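Local coordinates for protein adenine phosphoribosyltransferase (Leishmania donovani, PDB 1QB8) that probably catalyses the transfer of a phosphoribosyl group from 5-phospho-alpha-D-ribose 1-diphosphate to adenine, giving AMP and diphosphate in the purine salvage pathway, at residues V141-D146 with V169-I174. Numbering follows the deposited sequence.
Sequences VVLIDD and VEMVSI. With AMP (adenosine monophosphate), chain C.
The PRPP-binding motif of a type I phosphoribosyltransferase opens with V141-D146, its hydrophobic strand and acidic pair; the phosphate-binding loop follows. The segment lies on strand 140-145, beside V169-I174 on the parallel strand 167-173 of the central sheet. Helix 152-163 connects the two strands in a beta-alpha-beta crossover. Four backbone hydrogen bonds join the strands, among them V172 N to L143 O (2.8 Å) and L143 N to E170 O (3.0 Å), and a weak fifth, I174 N to D146 O, links the corners beyond them. V142, I144 and V172, beta-branched and so suited to extended backbone, pack under helix 51-67. There the side chains of V172 and I144 run in step; chi1 of V172 (47°) turns CG1 inward, tight against L143 O (3.0 Å) and onto I144 CB (3.8 Å). E170 shares this face, its OE2 hydrogen-bonded to Y65 OH and salt-bridged to R64 NE. On the opposite face, below helix 152-163, the flexible thioether of M171 bends at chi2 (67°) and runs alongside the first strand, SD against L143 CB at 3.8 Å and CE against D145 CB at 3.9 Å. The acidic pair lies at the C-terminal end, where the ribose of AMP sits. D145, a magnesium and AMP ligand, has OD2 met by D146 N from above the carboxylate plane. R81 forms a salt bridge with D146 OD1, while D146 OD2 lies 2.9 Å from the ribose O2' of AMP.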
loop_
_atom_site.group_PDB
_atom_site.type_symbol
_atom_site.label_atom_id
_atom_site.label_comp_id
_atom_site.label_asym_id
_atom_site.label_seq_id
_atom_site.Cartn_x
_atom_site.Cartn_y
_atom_site.Cartn_z
ATOM N N VAL A 141 -15.218 6.530 -10.204
ATOM C CA VAL A 141 -13.938 6.201 -9.603
ATOM C C VAL A 141 -12.904 7.302 -9.490
ATOM O O VAL A 141 -12.605 8.003 -10.464
ATOM C CB VAL A 141 -13.274 5.050 -10.399
ATOM C CG1 VAL A 141 -12.088 4.474 -9.637
ATOM C CG2 VAL A 141 -14.294 3.969 -10.721
ATOM N N VAL A 142 -12.320 7.401 -8.300
ATOM C CA VAL A 142 -11.249 8.344 -8.033
ATOM C C VAL A 142 -9.952 7.529 -8.145
ATOM O O VAL A 142 -9.811 6.489 -7.494
ATOM C CB VAL A 142 -11.352 8.930 -6.619
ATOM C CG1 VAL A 142 -10.140 9.808 -6.312
ATOM C CG2 VAL A 142 -12.621 9.739 -6.485
ATOM N N LEU A 143 -9.048 7.954 -9.026
ATOM C CA LEU A 143 -7.763 7.275 -9.207
ATOM C C LEU A 143 -6.741 7.979 -8.319
ATOM O O LEU A 143 -6.722 9.215 -8.265
ATOM C CB LEU A 143 -7.309 7.355 -10.671
ATOM C CG LEU A 143 -7.873 6.367 -11.697
ATOM C CD1 LEU A 143 -9.377 6.379 -11.674
ATOM C CD2 LEU A 143 -7.368 6.731 -13.069
ATOM N N ILE A 144 -5.877 7.210 -7.648
ATOM C CA ILE A 144 -4.880 7.806 -6.758
ATOM C C ILE A 144 -3.514 7.118 -6.737
ATOM O O ILE A 144 -3.419 5.896 -6.783
ATOM C CB ILE A 144 -5.433 7.927 -5.305
ATOM C CG1 ILE A 144 -4.520 8.815 -4.454
ATOM C CG2 ILE A 144 -5.566 6.568 -4.667
ATOM C CD1 ILE A 144 -5.100 9.174 -3.091
ATOM N N ASP A 145 -2.465 7.934 -6.669
ATOM C CA ASP A 145 -1.077 7.477 -6.613
ATOM C C ASP A 145 -0.289 8.612 -5.955
ATOM O O ASP A 145 -0.822 9.715 -5.795
ATOM C CB ASP A 145 -0.543 7.226 -8.023
ATOM C CG ASP A 145 0.670 6.309 -8.039
ATOM O OD1 ASP A 145 1.129 5.977 -9.143
ATOM O OD2 ASP A 145 1.150 5.887 -6.967
ATOM N N ASP A 146 0.965 8.364 -5.575
ATOM C CA ASP A 146 1.750 9.417 -4.934
ATOM C C ASP A 146 2.325 10.467 -5.884
ATOM O O ASP A 146 2.133 11.662 -5.670
ATOM C CB ASP A 146 2.848 8.840 -4.027
ATOM C CG ASP A 146 3.979 8.186 -4.800
ATOM O OD1 ASP A 146 5.129 8.230 -4.303
ATOM O OD2 ASP A 146 3.722 7.620 -5.886
ATOM N N VAL A 169 -13.608 10.130 -11.965
ATOM C CA VAL A 169 -13.946 11.376 -11.290
ATOM C C VAL A 169 -12.771 12.332 -11.515
ATOM O O VAL A 169 -12.947 13.479 -11.935
ATOM C CB VAL A 169 -14.153 11.150 -9.762
ATOM C CG1 VAL A 169 -14.326 12.480 -9.037
ATOM C CG2 VAL A 169 -15.368 10.272 -9.522
ATOM N N GLU A 170 -11.573 11.823 -11.249
ATOM C CA GLU A 170 -10.334 12.567 -11.407
ATOM C C GLU A 170 -9.158 11.689 -11.016
ATOM O O GLU A 170 -9.325 10.641 -10.382
ATOM C CB GLU A 170 -10.339 13.819 -10.529
ATOM C CG GLU A 170 -10.409 13.535 -9.037
ATOM C CD GLU A 170 -10.877 14.728 -8.232
ATOM O OE1 GLU A 170 -11.404 15.688 -8.825
ATOM O OE2 GLU A 170 -10.725 14.706 -6.998
ATOM N N MET A 171 -7.974 12.096 -11.459
ATOM C CA MET A 171 -6.744 11.403 -11.130
ATOM C C MET A 171 -6.121 12.307 -10.092
ATOM O O MET A 171 -5.935 13.500 -10.340
ATOM C CB MET A 171 -5.835 11.311 -12.358
ATOM C CG MET A 171 -4.378 10.899 -12.082
ATOM S SD MET A 171 -4.147 9.224 -11.485
ATOM C CE MET A 171 -2.645 9.410 -10.474
ATOM N N VAL A 172 -5.873 11.776 -8.904
ATOM C CA VAL A 172 -5.262 12.581 -7.864
ATOM C C VAL A 172 -3.867 12.079 -7.521
ATOM O O VAL A 172 -3.614 10.877 -7.492
ATOM C CB VAL A 172 -6.171 12.692 -6.601
ATOM C CG1 VAL A 172 -6.699 11.347 -6.196
ATOM C CG2 VAL A 172 -5.407 13.326 -5.440
ATOM N N SER A 173 -2.940 13.015 -7.357
ATOM C CA SER A 173 -1.571 12.668 -7.017
ATOM C C SER A 173 -1.098 13.601 -5.921
ATOM O O SER A 173 -1.536 14.751 -5.847
ATOM C CB SER A 173 -0.659 12.797 -8.236
ATOM O OG SER A 173 -0.623 14.129 -8.715
ATOM N N ILE A 174 -0.256 13.095 -5.029
ATOM C CA ILE A 174 0.271 13.929 -3.958
ATOM C C ILE A 174 1.211 14.954 -4.598
ATOM O O ILE A 174 1.118 16.148 -4.324
ATOM C CB ILE A 174 1.057 13.094 -2.914
ATOM C CG1 ILE A 174 0.158 12.009 -2.314
ATOM C CG2 ILE A 174 1.611 13.997 -1.823
ATOM C CD1 ILE A 174 -1.116 12.529 -1.651
HETATM P P AMP C . 4.410 7.516 -14.297
HETATM O O1P AMP C . 3.713 6.310 -14.804
HETATM O O2P AMP C . 3.621 8.741 -14.061
HETATM O O3P AMP C . 5.633 7.854 -15.264
HETATM O "O5'" AMP C . 5.133 7.170 -13.009
HETATM C "C5'" AMP C . 5.129 5.756 -12.444
HETATM C "C4'" AMP C . 5.361 5.737 -10.942
HETATM O "O4'" AMP C . 6.762 5.888 -10.726
HETATM C "C3'" AMP C . 4.656 6.890 -10.173
HETATM O "O3'" AMP C . 3.498 6.480 -9.477
HETATM C "C2'" AMP C . 5.609 7.360 -9.119
HETATM O "O2'" AMP C . 5.435 6.512 -7.987
HETATM C "C1'" AMP C . 6.881 7.008 -9.896
HETATM N N9 AMP C . 7.919 7.977 -10.117
HETATM C C8 AMP C . 8.241 8.620 -11.277
HETATM N N7 AMP C . 9.020 9.642 -11.075
HETATM C C5 AMP C . 9.249 9.707 -9.705
HETATM C C6 AMP C . 9.991 10.562 -8.866
HETATM N N6 AMP C . 10.700 11.609 -9.339
HETATM N N1 AMP C . 9.959 10.280 -7.537
HETATM C C2 AMP C . 9.258 9.248 -7.080
HETATM N N3 AMP C . 8.514 8.363 -7.758
HETATM C C4 AMP C . 8.538 8.634 -9.102
#